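Local atomic coordinates of E3 ubiquitin-protein ligase RNF31 (Mus musculus, PDB entry 5Y3T), a protein that acts as an E3 ubiquitin ligase, HOIP, and probably binds partner proteins such as HOIL-1 through its helical UBA region. Residues D65-F71 and C94-R99; A70-E75 and L120-G125. All blocks are in the same frame, centred on the assembly; numbering follows the deposited sequence.

In the fold
After leaving helix 42-64, the chain runs through loop 65-71, which contact 1 fastens to the side of helix 87-107, closing a loop of chain that contains helix 73-82. Residues 70-75 lead from the loop into that helix, and contact 2 sets them against 120-125, where helix 116-122 ends just before helix 127-145; the longer loop closed here takes in the whole of helix 87-107. Because the segments alternate along the chain, the two closures cross. They share Ala70 and Phe71 and are joined by a salt bridge from Arg98 NH1 to Glu75 OE1. Together they tie the start of helix 73-82 and the end of helix 116-122 to each other and to helix 87-107.

Contact 1 of 2, residues D65-F71 and C94-R99; sequences DPELGAF and CVRARR
Cys94 opens the contact by setting its SG 3.6 Å from Phe71 CD2. The sulfur approaches obliquely, 49° off the ring normal, a sulfur-aromatic contact in which a small, polarisable group suits the buried space beside phenylalanine. Branched Val95 serves two neighbours: CG1 lies 4.1 Å from Leu68 CD1 and also near Asp65 CB, while CG2 is turned to the Phe71 ring. Ala61 of helix 42-64 packs on Phe71, Cys94 and Val95, joining three parts of the fold.

Arg98 leaves the helix with CG anti to its backbone N (chi1 180°) and bends at chi2 and chi3. Its CB meets Phe71 CE2 at 3.6 Å, and the guanidinium lies over that ring, planes 27° apart, with Arg98 CZ 5.0 Å from the ring centroid, at most a weak cation-pi attraction. Arg98 NH1 and NH2 both grip Ala70 O, at 2.8 and 2.7 Å, from one face of the carbonyl plane. Arg98 NH2 also gives Leu68 O a weak bond of 2.9 Å, and Arg98 NH1 forms a salt bridge with Glu75.

Arg99 swings NH2 to Asp65 OD2 at 3.3 Å, a salt bridge in which OD2 lies in the guanidinium plane and NH2 comes on the anti side, somewhat out of the carboxylate plane. Arg99 NH1 bonds to the backbone of another protein's chain.

Arg98 thus joins two loop carbonyls and an acid, Arg99 an acid and another chain.

Contact 2 of 2, residues A70-E75 and L120-G125; sequences AFSCQE and LFQHGG
Glu75 OE1, whose carboxylate lies against Gly125, is gripped by Ser72 twice, through OG at 2.7 Å and through the backbone N at 3.3 Å. The two donors come from opposite faces of the carboxylate plane, and the N-H of Ser72 points almost straight at the oxygen (170°). In return Ser72 OG accepts a weak bond from Glu75 N, completing a capping box at the start of helix 73-82. Serine suits the N-cap because its short hydroxyl, held between backbone N and carbonyl carbon (chi1 56°), can reach back to a helix N-H that has no carbonyl partner within the first turn. Arg98 of helix 87-107 adds a salt bridge to OE1, which probably favours the charged form of the acid and fixes its rotation.

The facing segment finishes a helix instead of starting one. Gly125 N bonds to Leu120 O and Gly124 N, weakly, to Phe121 O, a Schellman motif with Gly124 as its C-prime residue. Both glycines have positive phi, a conformation that favours this residue type, and their bare backbone admits the capping box closely: Ser72 OG is 3.5 Å from Gly124 CA, and Glu75 CG is 3.5 Å from Gly124 O. Gln74, its chain bent at chi2, brings OE1 alongside the same Gly124 CA.

No hydrogen bond crosses between the two segments; their meeting is packing, with Arg98 supplying a polar link to Glu75 from outside. A chi1 of 176° points the Phe121 ring away from its own backbone N and along 70-72, turning an edge to the Phe71-Ser72 peptide and putting Phe121 CD1 3.3 Å from Ala70 O.

Contact 1 of 2, residues D65-F71 and C94-R99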
loop_
_atom_site.group_PDB
_atom_site.type_symbol
_atom_site.label_atom_id
_atom_site.label_comp_id
_atom_site.label_asym_id
_atom_site.label_seq_id
_atom_site.Cartn_x
_atom_site.Cartn_y
_atom_site.Cartn_z
ATOM N N ASP B 65 -10.112 -8.283 -17.329
ATOM C CA ASP B 65 -9.910 -7.041 -18.086
ATOM C C ASP B 65 -8.787 -7.294 -19.084
ATOM O O ASP B 65 -7.617 -7.154 -18.741
ATOM C CB ASP B 65 -9.610 -5.858 -17.164
ATOM C CG ASP B 65 -9.660 -4.488 -17.894
ATOM O OD1 ASP B 65 -9.629 -4.448 -19.137
ATOM O OD2 ASP B 65 -9.714 -3.432 -17.220
ATOM N N PRO B 66 -9.144 -7.680 -20.330
ATOM C CA PRO B 66 -8.119 -7.949 -21.351
ATOM C C PRO B 66 -7.447 -6.684 -21.971
ATOM O O PRO B 66 -6.446 -6.806 -22.676
ATOM C CB PRO B 66 -8.875 -8.784 -22.402
ATOM C CG PRO B 66 -10.329 -8.735 -22.026
ATOM C CD PRO B 66 -10.492 -7.745 -20.916
ATOM N N GLU B 67 -7.959 -5.492 -21.656
ATOM C CA GLU B 67 -7.269 -4.225 -21.962
ATOM C C GLU B 67 -5.938 -4.025 -21.178
ATOM O O GLU B 67 -5.131 -3.182 -21.564
ATOM C CB GLU B 67 -8.149 -2.975 -21.666
ATOM C CG GLU B 67 -9.630 -2.965 -22.076
ATOM C CD GLU B 67 -9.862 -2.858 -23.572
ATOM O OE1 GLU B 67 -9.129 -3.513 -24.350
ATOM O OE2 GLU B 67 -10.804 -2.135 -23.967
ATOM N N LEU B 68 -5.720 -4.765 -20.089
ATOM C CA LEU B 68 -4.672 -4.441 -19.123
ATOM C C LEU B 68 -3.365 -5.185 -19.320
ATOM O O LEU B 68 -2.443 -5.109 -18.489
ATOM C CB LEU B 68 -5.210 -4.676 -17.707
ATOM C CG LEU B 68 -6.255 -3.624 -17.323
ATOM C CD1 LEU B 68 -6.817 -3.901 -15.938
ATOM C CD2 LEU B 68 -5.656 -2.223 -17.408
ATOM N N GLY B 69 -3.263 -5.904 -20.425
ATOM C CA GLY B 69 -2.038 -6.590 -20.716
ATOM C C GLY B 69 -1.970 -7.803 -19.841
ATOM O O GLY B 69 -2.971 -8.249 -19.286
ATOM N N ALA B 70 -0.754 -8.298 -19.695
ATOM C CA ALA B 70 -0.502 -9.588 -19.121
ATOM C C ALA B 70 -0.013 -9.357 -17.713
ATOM O O ALA B 70 0.818 -8.488 -17.477
ATOM C CB ALA B 70 0.560 -10.313 -19.941
ATOM N N PHE B 71 -0.482 -10.204 -16.807
ATOM C CA PHE B 71 -0.159 -10.142 -15.392
ATOM C C PHE B 71 1.005 -11.051 -15.052
ATOM O O PHE B 71 1.095 -12.187 -15.557
ATOM C CB PHE B 71 -1.418 -10.485 -14.568
ATOM C CG PHE B 71 -2.560 -9.505 -14.811
ATOM C CD1 PHE B 71 -3.419 -9.669 -15.889
ATOM C CD2 PHE B 71 -2.730 -8.389 -13.982
ATOM C CE1 PHE B 71 -4.436 -8.748 -16.145
ATOM C CE2 PHE B 71 -3.734 -7.460 -14.232
ATOM C CZ PHE B 71 -4.587 -7.635 -15.314
ATOM N N CYS B 94 -5.789 -8.071 -8.226
ATOM C CA CYS B 94 -4.690 -8.168 -9.207
ATOM C C CYS B 94 -4.954 -7.211 -10.414
ATOM O O CYS B 94 -4.102 -6.398 -10.824
ATOM C CB CYS B 94 -4.528 -9.613 -9.621
ATOM S SG CYS B 94 -3.216 -9.904 -10.797
ATOM N N VAL B 95 -6.191 -7.280 -10.889
ATOM C CA VAL B 95 -6.759 -6.414 -11.924
ATOM C C VAL B 95 -6.772 -4.955 -11.500
ATOM O O VAL B 95 -6.360 -4.069 -12.272
ATOM C CB VAL B 95 -8.216 -6.858 -12.218
ATOM C CG1 VAL B 95 -9.021 -5.822 -13.019
ATOM C CG2 VAL B 95 -8.206 -8.213 -12.914
ATOM N N ARG B 96 -7.268 -4.712 -10.289
ATOM C CA ARG B 96 -7.369 -3.355 -9.757
ATOM C C ARG B 96 -6.025 -2.697 -9.523
ATOM O O ARG B 96 -5.822 -1.561 -9.911
ATOM C CB ARG B 96 -8.204 -3.352 -8.475
ATOM C CG ARG B 96 -9.687 -3.579 -8.773
ATOM C CD ARG B 96 -10.421 -4.008 -7.532
ATOM N NE ARG B 96 -11.822 -4.211 -7.786
ATOM C CZ ARG B 96 -12.773 -4.349 -6.861
ATOM N NH1 ARG B 96 -12.510 -4.299 -5.570
ATOM N NH2 ARG B 96 -14.021 -4.505 -7.251
ATOM N N ALA B 97 -5.108 -3.403 -8.893
ATOM C CA ALA B 97 -3.729 -2.908 -8.745
ATOM C C ALA B 97 -3.109 -2.479 -10.074
ATOM O O ALA B 97 -2.546 -1.402 -10.143
ATOM C CB ALA B 97 -2.811 -3.916 -8.044
ATOM N N ARG B 98 -3.251 -3.292 -11.117
ATOM C CA ARG B 98 -2.660 -2.963 -12.397
ATOM C C ARG B 98 -3.378 -1.818 -13.107
ATOM O O ARG B 98 -2.722 -0.986 -13.701
ATOM C CB ARG B 98 -2.678 -4.179 -13.296
ATOM C CG ARG B 98 -2.081 -3.921 -14.668
ATOM C CD ARG B 98 -0.542 -3.959 -14.681
ATOM N NE ARG B 98 -0.320 -4.451 -16.009
ATOM C CZ ARG B 98 0.247 -5.588 -16.383
ATOM N NH1 ARG B 98 0.933 -6.389 -15.575
ATOM N NH2 ARG B 98 0.206 -5.850 -17.662
ATOM N N ARG B 99 -4.717 -1.826 -13.094
ATOM C CA ARG B 99 -5.528 -0.685 -13.547
ATOM C C ARG B 99 -5.123 0.631 -12.903
ATOM O O ARG B 99 -4.991 1.645 -13.589
ATOM C CB ARG B 99 -7.030 -0.911 -13.307
ATOM C CG ARG B 99 -7.901 0.010 -14.143
ATOM C CD ARG B 99 -9.381 -0.096 -13.809
ATOM N NE ARG B 99 -9.920 -1.352 -14.300
ATOM C CZ ARG B 99 -10.617 -2.254 -13.599
ATOM N NH1 ARG B 99 -10.929 -2.092 -12.303
ATOM N NH2 ARG B 99 -11.013 -3.357 -14.215
#

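Contact 2 of 2, residues A70-E75 and L120-G125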
loop_
_atom_site.group_PDB
_atom_site.type_symbol
_atom_site.label_atom_id
_atom_site.label_comp_id
_atom_site.label_asym_id
_atom_site.label_seq_id
_atom_site.Cartn_x
_atom_site.Cartn_y
_atom_site.Cartn_z
ATOM N N ALA B 70 -0.754 -8.298 -19.695
ATOM C CA ALA B 70 -0.502 -9.588 -19.121
ATOM C C ALA B 70 -0.013 -9.357 -17.713
ATOM O O ALA B 70 0.818 -8.488 -17.477
ATOM C CB ALA B 70 0.560 -10.313 -19.941
ATOM N N PHE B 71 -0.482 -10.204 -16.807
ATOM C CA PHE B 71 -0.159 -10.142 -15.392
ATOM C C PHE B 71 1.005 -11.051 -15.052
ATOM O O PHE B 71 1.095 -12.187 -15.557
ATOM C CB PHE B 71 -1.418 -10.485 -14.568
ATOM C CG PHE B 71 -2.560 -9.505 -14.811
ATOM C CD1 PHE B 71 -3.419 -9.669 -15.889
ATOM C CD2 PHE B 71 -2.730 -8.389 -13.982
ATOM C CE1 PHE B 71 -4.436 -8.748 -16.145
ATOM C CE2 PHE B 71 -3.734 -7.460 -14.232
ATOM C CZ PHE B 71 -4.587 -7.635 -15.314
ATOM N N SER B 72 1.894 -10.536 -14.200
ATOM C CA SER B 72 3.064 -11.253 -13.714
ATOM C C SER B 72 2.732 -12.015 -12.450
ATOM O O SER B 72 1.780 -11.693 -11.765
ATOM C CB SER B 72 4.202 -10.273 -13.404
ATOM O OG SER B 72 3.788 -9.292 -12.478
ATOM N N CYS B 73 3.558 -13.016 -12.145
ATOM C CA CYS B 73 3.447 -13.837 -10.941
ATOM C C CYS B 73 3.621 -12.967 -9.734
ATOM O O CYS B 73 2.980 -13.191 -8.764
ATOM C CB CYS B 73 4.535 -14.936 -10.896
ATOM S SG CYS B 73 4.738 -15.917 -12.413
ATOM N N GLN B 74 4.498 -11.974 -9.778
ATOM C CA GLN B 74 4.713 -11.097 -8.606
ATOM C C GLN B 74 3.397 -10.343 -8.309
ATOM O O GLN B 74 3.014 -10.235 -7.179
ATOM C CB GLN B 74 5.894 -10.131 -8.775
ATOM C CG GLN B 74 7.262 -10.800 -9.005
ATOM C CD GLN B 74 7.465 -11.459 -10.410
ATOM O OE1 GLN B 74 7.566 -10.779 -11.448
ATOM N NE2 GLN B 74 7.523 -12.795 -10.431
ATOM N N GLU B 75 2.687 -9.895 -9.334
ATOM C CA GLU B 75 1.367 -9.264 -9.132
ATOM C C GLU B 75 0.257 -10.212 -8.668
ATOM O O GLU B 75 -0.583 -9.821 -7.851
ATOM C CB GLU B 75 0.921 -8.559 -10.386
ATOM C CG GLU B 75 1.751 -7.308 -10.631
ATOM C CD GLU B 75 1.486 -6.762 -11.996
ATOM O OE1 GLU B 75 1.782 -7.504 -12.979
ATOM O OE2 GLU B 75 0.955 -5.633 -12.063
ATOM N N LEU B 120 5.180 -2.554 -16.836
ATOM C CA LEU B 120 4.590 -3.043 -15.611
ATOM C C LEU B 120 4.754 -4.556 -15.498
ATOM O O LEU B 120 5.147 -5.058 -14.450
ATOM C CB LEU B 120 3.112 -2.604 -15.469
ATOM C CG LEU B 120 2.967 -1.160 -14.990
ATOM C CD1 LEU B 120 1.539 -0.688 -15.074
ATOM C CD2 LEU B 120 3.520 -0.964 -13.578
ATOM N N PHE B 121 4.463 -5.274 -16.568
ATOM C CA PHE B 121 4.712 -6.735 -16.615
ATOM C C PHE B 121 6.190 -7.043 -16.387
ATOM O O PHE B 121 6.545 -7.885 -15.526
ATOM C CB PHE B 121 4.226 -7.360 -17.954
ATOM C CG PHE B 121 4.548 -8.821 -18.093
ATOM C CD1 PHE B 121 3.832 -9.776 -17.390
ATOM C CD2 PHE B 121 5.608 -9.246 -18.893
ATOM C CE1 PHE B 121 4.153 -11.130 -17.499
ATOM C CE2 PHE B 121 5.939 -10.593 -18.992
ATOM C CZ PHE B 121 5.206 -11.535 -18.309
ATOM N N GLN B 122 7.047 -6.358 -17.143
ATOM C CA GLN B 122 8.509 -6.551 -17.051
ATOM C C GLN B 122 9.045 -6.416 -15.625
ATOM O O GLN B 122 9.957 -7.150 -15.254
ATOM C CB GLN B 122 9.265 -5.606 -18.023
ATOM C CG GLN B 122 10.587 -6.126 -18.576
ATOM C CD GLN B 122 10.423 -7.436 -19.368
ATOM O OE1 GLN B 122 9.551 -7.556 -20.236
ATOM N NE2 GLN B 122 11.246 -8.425 -19.048
ATOM N N HIS B 123 8.462 -5.529 -14.810
ATOM C CA HIS B 123 8.983 -5.266 -13.446
ATOM C C HIS B 123 8.149 -5.738 -12.266
ATOM O O HIS B 123 8.231 -5.159 -11.176
ATOM C CB HIS B 123 9.221 -3.776 -13.335
ATOM C CG HIS B 123 10.364 -3.341 -14.153
ATOM N ND1 HIS B 123 10.215 -2.942 -15.457
ATOM C CD2 HIS B 123 11.691 -3.365 -13.902
ATOM C CE1 HIS B 123 11.403 -2.678 -15.962
ATOM N NE2 HIS B 123 12.315 -2.943 -15.047
ATOM N N GLY B 124 7.343 -6.779 -12.478
ATOM C CA GLY B 124 6.469 -7.344 -11.437
ATOM C C GLY B 124 5.439 -6.404 -10.816
ATOM O O GLY B 124 5.068 -6.572 -9.669
ATOM N N GLY B 125 4.966 -5.431 -11.578
ATOM C CA GLY B 125 3.975 -4.455 -11.108
ATOM C C GLY B 125 4.587 -3.275 -10.366
ATOM O O GLY B 125 3.876 -2.499 -9.771
#